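PDB 7BOB: endo-beta-mannanase, which probably hydrolyses beta-1,4-mannosidic linkages from chain ends as a glycoside hydrolase family 5 exo-beta-1,4-mannosidase of a termite hindgut bacterium. Local coordinates for residues D381-Y393 with L420-Q434. Residues are numbered along the deposited sequence; the frame is centred on the assembly and turned at random.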
loop_
_atom_site.group_PDB
_atom_site.type_symbol
_atom_site.label_atom_id
_atom_site.label_comp_id
_atom_site.label_asym_id
_atom_site.label_seq_id
_atom_site.Cartn_x
_atom_site.Cartn_y
_atom_site.Cartn_z
ATOM N N ASP A 381 36.417 -22.085 -16.206
ATOM C CA ASP A 381 37.198 -20.858 -16.079
ATOM C C ASP A 381 36.468 -19.639 -16.659
ATOM O O ASP A 381 35.922 -19.699 -17.764
ATOM C CB ASP A 381 38.564 -21.014 -16.771
ATOM C CG ASP A 381 39.683 -20.258 -16.050
ATOM O OD1 ASP A 381 39.714 -20.285 -14.796
ATOM O OD2 ASP A 381 40.538 -19.650 -16.737
ATOM N N ALA A 382 36.441 -18.550 -15.874
ATOM C CA ALA A 382 36.255 -17.174 -16.333
ATOM C C ALA A 382 34.821 -16.815 -16.707
ATOM O O ALA A 382 34.028 -17.688 -17.089
ATOM C CB ALA A 382 37.170 -16.886 -17.526
ATOM N N PRO A 383 34.447 -15.523 -16.572
ATOM C CA PRO A 383 33.150 -15.053 -17.078
ATOM C C PRO A 383 33.294 -14.171 -18.317
ATOM O O PRO A 383 34.227 -13.366 -18.417
ATOM C CB PRO A 383 32.574 -14.264 -15.885
ATOM C CG PRO A 383 33.702 -14.263 -14.793
ATOM C CD PRO A 383 34.960 -14.617 -15.535
ATOM N N THR A 384 32.374 -14.314 -19.264
ATOM C CA THR A 384 32.428 -13.591 -20.525
ATOM C C THR A 384 31.601 -12.301 -20.520
ATOM O O THR A 384 31.529 -11.631 -21.559
ATOM C CB THR A 384 31.963 -14.521 -21.652
ATOM O OG1 THR A 384 30.601 -14.889 -21.429
ATOM C CG2 THR A 384 32.804 -15.808 -21.668
ATOM N N VAL A 385 30.983 -11.938 -19.386
ATOM C CA VAL A 385 30.167 -10.732 -19.236
ATOM C C VAL A 385 29.783 -10.558 -17.764
ATOM O O VAL A 385 29.578 -11.545 -17.041
ATOM C CB VAL A 385 28.920 -10.791 -20.138
ATOM C CG1 VAL A 385 27.815 -11.676 -19.532
ATOM C CG2 VAL A 385 28.424 -9.411 -20.426
ATOM N N HIS A 386 29.698 -9.308 -17.303
ATOM C CA HIS A 386 29.433 -8.995 -15.897
ATOM C C HIS A 386 28.220 -8.073 -15.763
ATOM O O HIS A 386 28.139 -7.042 -16.436
ATOM C CB HIS A 386 30.655 -8.335 -15.243
ATOM C CG HIS A 386 31.792 -9.280 -14.979
ATOM N ND1 HIS A 386 32.585 -9.790 -15.984
ATOM C CD2 HIS A 386 32.267 -9.804 -13.821
ATOM C CE1 HIS A 386 33.497 -10.588 -15.456
ATOM N NE2 HIS A 386 33.327 -10.609 -14.147
ATOM N N LEU A 387 27.283 -8.443 -14.892
ATOM C CA LEU A 387 26.154 -7.580 -14.572
ATOM C C LEU A 387 26.569 -6.551 -13.524
ATOM O O LEU A 387 27.299 -6.869 -12.581
ATOM C CB LEU A 387 24.988 -8.419 -14.057
ATOM C CG LEU A 387 24.459 -9.496 -15.000
ATOM C CD1 LEU A 387 23.520 -10.435 -14.240
ATOM C CD2 LEU A 387 23.746 -8.844 -16.175
ATOM N N TYR A 388 26.108 -5.312 -13.696
ATOM C CA TYR A 388 26.533 -4.198 -12.849
ATOM C C TYR A 388 25.691 -4.160 -11.570
ATOM O O TYR A 388 24.467 -4.002 -11.636
ATOM C CB TYR A 388 26.419 -2.883 -13.620
ATOM C CG TYR A 388 26.943 -1.671 -12.883
ATOM C CD1 TYR A 388 26.067 -0.787 -12.256
ATOM C CD2 TYR A 388 28.302 -1.405 -12.810
ATOM C CE1 TYR A 388 26.529 0.326 -11.577
ATOM C CE2 TYR A 388 28.775 -0.284 -12.145
ATOM C CZ TYR A 388 27.881 0.571 -11.528
ATOM O OH TYR A 388 28.323 1.683 -10.857
ATOM N N TRP A 389 26.351 -4.337 -10.410
ATOM C CA TRP A 389 25.736 -4.153 -9.094
ATOM C C TRP A 389 25.930 -2.699 -8.677
ATOM O O TRP A 389 27.076 -2.254 -8.553
ATOM C CB TRP A 389 26.367 -5.104 -8.077
ATOM C CG TRP A 389 25.815 -5.070 -6.654
ATOM C CD1 TRP A 389 26.061 -4.117 -5.704
ATOM C CD2 TRP A 389 24.953 -6.038 -6.029
ATOM N NE1 TRP A 389 25.424 -4.434 -4.545
ATOM C CE2 TRP A 389 24.742 -5.609 -4.704
ATOM C CE3 TRP A 389 24.358 -7.231 -6.455
ATOM C CZ2 TRP A 389 23.928 -6.307 -3.799
ATOM C CZ3 TRP A 389 23.556 -7.936 -5.544
ATOM C CH2 TRP A 389 23.347 -7.462 -4.238
ATOM N N PRO A 390 24.866 -1.911 -8.517
ATOM C CA PRO A 390 25.046 -0.458 -8.345
ATOM C C PRO A 390 25.703 -0.106 -7.012
ATOM O O PRO A 390 25.593 -0.842 -6.026
ATOM C CB PRO A 390 23.611 0.093 -8.421
ATOM C CG PRO A 390 22.725 -1.070 -8.054
ATOM C CD PRO A 390 23.448 -2.308 -8.565
ATOM N N ARG A 391 26.367 1.062 -6.982
ATOM C CA ARG A 391 27.071 1.485 -5.767
ATOM C C ARG A 391 26.130 1.606 -4.566
ATOM O O ARG A 391 26.507 1.272 -3.445
ATOM C CB ARG A 391 27.807 2.806 -6.000
ATOM C CG ARG A 391 28.303 3.477 -4.708
ATOM C CD ARG A 391 29.104 4.748 -4.971
ATOM N NE ARG A 391 30.362 4.448 -5.640
ATOM C CZ ARG A 391 31.483 4.121 -5.000
ATOM N NH1 ARG A 391 31.508 4.077 -3.670
ATOM N NH2 ARG A 391 32.585 3.845 -5.689
ATOM N N HIS A 392 24.920 2.105 -4.763
ATOM C CA HIS A 392 23.943 2.196 -3.681
ATOM C C HIS A 392 22.795 1.264 -4.032
ATOM O O HIS A 392 22.003 1.545 -4.940
ATOM C CB HIS A 392 23.458 3.630 -3.475
ATOM C CG HIS A 392 24.566 4.637 -3.419
ATOM N ND1 HIS A 392 25.263 4.911 -2.259
ATOM C CD2 HIS A 392 25.109 5.422 -4.382
ATOM C CE1 HIS A 392 26.179 5.830 -2.509
ATOM N NE2 HIS A 392 26.112 6.154 -3.790
ATOM N N TYR A 393 22.725 0.151 -3.323
ATOM C CA TYR A 393 21.814 -0.938 -3.624
ATOM C C TYR A 393 20.578 -0.932 -2.730
ATOM O O TYR A 393 19.475 -1.223 -3.205
ATOM C CB TYR A 393 22.571 -2.269 -3.499
ATOM C CG TYR A 393 21.817 -3.492 -3.984
ATOM C CD1 TYR A 393 20.909 -4.161 -3.151
ATOM C CD2 TYR A 393 22.032 -4.000 -5.263
ATOM C CE1 TYR A 393 20.232 -5.301 -3.600
ATOM C CE2 TYR A 393 21.363 -5.128 -5.724
ATOM C CZ TYR A 393 20.464 -5.770 -4.902
ATOM O OH TYR A 393 19.799 -6.881 -5.390
ATOM N N LEU A 420 21.229 -14.276 -20.410
ATOM C CA LEU A 420 22.604 -14.318 -20.892
ATOM C C LEU A 420 23.160 -15.743 -20.868
ATOM O O LEU A 420 23.880 -16.145 -21.791
ATOM C CB LEU A 420 23.470 -13.379 -20.061
ATOM C CG LEU A 420 23.244 -11.904 -20.343
ATOM C CD1 LEU A 420 23.641 -11.041 -19.149
ATOM C CD2 LEU A 420 24.013 -11.505 -21.615
ATOM N N GLN A 421 22.823 -16.527 -19.829
ATOM C CA GLN A 421 23.239 -17.927 -19.811
ATOM C C GLN A 421 22.543 -18.726 -20.899
ATOM O O GLN A 421 23.074 -19.746 -21.338
ATOM C CB GLN A 421 22.957 -18.581 -18.449
ATOM C CG GLN A 421 23.686 -17.957 -17.291
ATOM C CD GLN A 421 23.635 -18.814 -16.005
ATOM O OE1 GLN A 421 22.639 -19.481 -15.700
ATOM N NE2 GLN A 421 24.725 -18.790 -15.269
ATOM N N SER A 422 21.345 -18.310 -21.325
ATOM C CA SER A 422 20.724 -18.979 -22.464
ATOM C C SER A 422 21.420 -18.613 -23.776
ATOM O O SER A 422 21.454 -19.424 -24.716
ATOM C CB SER A 422 19.238 -18.644 -22.523
ATOM O OG SER A 422 18.504 -19.517 -21.690
ATOM N N ALA A 423 21.991 -17.410 -23.857
ATOM C CA ALA A 423 22.906 -17.080 -24.947
ATOM C C ALA A 423 24.266 -17.714 -24.754
ATOM O O ALA A 423 25.201 -17.369 -25.483
ATOM C CB ALA A 423 23.076 -15.568 -25.075
ATOM N N GLU A 424 24.402 -18.587 -23.754
ATOM C CA GLU A 424 25.632 -19.334 -23.518
ATOM C C GLU A 424 26.792 -18.405 -23.167
ATOM O O GLU A 424 27.945 -18.648 -23.539
ATOM C CB GLU A 424 25.961 -20.235 -24.711
ATOM C CG GLU A 424 24.926 -21.342 -24.855
ATOM C CD GLU A 424 25.142 -22.203 -26.077
ATOM O OE1 GLU A 424 26.312 -22.572 -26.349
ATOM O OE2 GLU A 424 24.135 -22.507 -26.762
ATOM N N GLU A 425 26.483 -17.341 -22.426
ATOM C CA GLU A 425 27.498 -16.527 -21.772
ATOM C C GLU A 425 27.741 -17.020 -20.349
ATOM O O GLU A 425 26.870 -17.642 -19.739
ATOM C CB GLU A 425 27.076 -15.062 -21.755
ATOM C CG GLU A 425 26.824 -14.499 -23.152
ATOM C CD GLU A 425 28.079 -13.936 -23.768
ATOM O OE1 GLU A 425 29.144 -13.962 -23.110
ATOM O OE2 GLU A 425 28.009 -13.462 -24.911
ATOM N N HIS A 426 28.953 -16.767 -19.843
ATOM C CA HIS A 426 29.294 -16.987 -18.439
ATOM C C HIS A 426 29.183 -15.647 -17.723
ATOM O O HIS A 426 29.926 -14.709 -18.034
ATOM C CB HIS A 426 30.704 -17.565 -18.265
ATOM C CG HIS A 426 30.857 -18.969 -18.769
ATOM N ND1 HIS A 426 29.859 -19.917 -18.668
ATOM C CD2 HIS A 426 31.896 -19.586 -19.386
ATOM C CE1 HIS A 426 30.273 -21.052 -19.204
ATOM N NE2 HIS A 426 31.508 -20.879 -19.643
ATOM N N VAL A 427 28.264 -15.553 -16.769
ATOM C CA VAL A 427 27.864 -14.268 -16.208
ATOM C C VAL A 427 28.483 -14.087 -14.826
ATOM O O VAL A 427 28.254 -14.897 -13.921
ATOM C CB VAL A 427 26.341 -14.145 -16.137
ATOM C CG1 VAL A 427 25.966 -12.751 -15.673
ATOM C CG2 VAL A 427 25.732 -14.495 -17.489
ATOM N N GLY A 428 29.238 -12.999 -14.663
ATOM C CA GLY A 428 29.712 -12.546 -13.377
ATOM C C GLY A 428 28.973 -11.307 -12.878
ATOM O O GLY A 428 28.079 -10.758 -13.524
ATOM N N ILE A 429 29.379 -10.877 -11.684
ATOM C CA ILE A 429 28.885 -9.674 -11.026
ATOM C C ILE A 429 30.075 -8.760 -10.806
ATOM O O ILE A 429 31.149 -9.223 -10.415
ATOM C CB ILE A 429 28.210 -10.001 -9.677
ATOM C CG1 ILE A 429 27.152 -11.089 -9.858
ATOM C CG2 ILE A 429 27.619 -8.732 -9.018
ATOM C CD1 ILE A 429 25.902 -10.621 -10.581
ATOM N N VAL A 430 29.909 -7.481 -11.098
ATOM C CA VAL A 430 30.940 -6.485 -10.842
ATOM C C VAL A 430 30.323 -5.412 -9.955
ATOM O O VAL A 430 29.152 -5.047 -10.129
ATOM C CB VAL A 430 31.505 -5.895 -12.158
ATOM C CG1 VAL A 430 30.393 -5.234 -12.995
ATOM C CG2 VAL A 430 32.611 -4.897 -11.860
ATOM N N ARG A 431 31.087 -4.934 -8.984
ATOM C CA ARG A 431 30.546 -4.082 -7.933
ATOM C C ARG A 431 30.811 -2.620 -8.264
ATOM O O ARG A 431 31.963 -2.223 -8.461
ATOM C CB ARG A 431 31.149 -4.447 -6.577
ATOM C CG ARG A 431 30.675 -5.788 -6.054
ATOM C CD ARG A 431 31.368 -6.183 -4.731
ATOM N NE ARG A 431 31.398 -5.081 -3.774
ATOM C CZ ARG A 431 31.898 -5.186 -2.544
ATOM N NH1 ARG A 431 32.411 -6.340 -2.128
ATOM N NH2 ARG A 431 31.894 -4.138 -1.732
ATOM N N GLY A 432 29.748 -1.824 -8.327
ATOM C CA GLY A 432 29.879 -0.398 -8.572
ATOM C C GLY A 432 30.345 0.433 -7.391
ATOM O O GLY A 432 30.702 1.599 -7.575
ATOM N N ASP A 433 30.319 -0.118 -6.181
ATOM C CA ASP A 433 30.870 0.548 -5.006
ATOM C C ASP A 433 32.363 0.265 -4.817
ATOM O O ASP A 433 32.915 0.601 -3.766
ATOM C CB ASP A 433 30.099 0.121 -3.752
ATOM C CG ASP A 433 30.419 -1.312 -3.350
ATOM O OD1 ASP A 433 30.311 -1.650 -2.143
ATOM O OD2 ASP A 433 30.796 -2.095 -4.256
ATOM N N GLN A 434 33.020 -0.353 -5.795
ATOM C CA GLN A 434 34.457 -0.558 -5.747
ATOM C C GLN A 434 35.054 -0.158 -7.085
ATOM O O GLN A 434 34.359 -0.208 -8.105
ATOM C CB GLN A 434 34.808 -2.022 -5.440
ATOM C CG GLN A 434 34.531 -2.402 -3.994
ATOM C CD GLN A 434 34.740 -3.867 -3.719
ATOM O OE1 GLN A 434 34.824 -4.679 -4.641
ATOM N NE2 GLN A 434 34.818 -4.221 -2.439
#
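Leu-387 packs on Val-427 and Leu-420 in the tight part of this contact, a parallel beta-alpha-beta crossover in the domain that follows the catalytic barrel. Helix 406-422 links strand 385-389 to the edge strand 427-431. Leu-387 CG lies 3.6 Å from Val-427 CG1, and Leu-387 CD2 meets Leu-420 CD1, the two leucine side chains running opposite ways. Leu-387 CG sits anti to its own carbonyl carbon (chi1 -59°), which leaves both methyls facing these partners. On the same face, Val-385 CG1 touches Val-427 CG2.

The backbones zip together in parallel register. Gly-428 N gives a nearly straight bond to Val-385 O (2.8 Å), and Gly-428 O takes Leu-387 N. On the other face, Gly-428 has no CB, and the His-386 ring sits close over it. Gly-428 CA makes an off-centre CH-pi contact with this ring.

Solvent lies nearer at Thr-384 and His-426, both exposed, and at the partly exposed Arg-391 and Asp-433. His-426 N donates to Thr-384 OG1 (3.0 Å). Next to it, Glu-425 OE2 forms a salt bridge with Arg-444 of strand 444-448. At the far end Gly-432 stays buried, its N bonded to Trp-389 O. Asp-433 CA lies 3.6 Å above the plane of the Arg-391 guanidinium, over its centre. Shortening Arg-391 to an alanine removes the guanidinium, and the backbone at Gly-432 and Asp-433 would probably lose the flat group that lies on it. The Asp-433 carboxylate is instead gripped side-on by Arg-431, which also bonds Ala-273 O. Arg-431 NE meets Asp-433 OD2 on its syn lone pair at 3.1 Å.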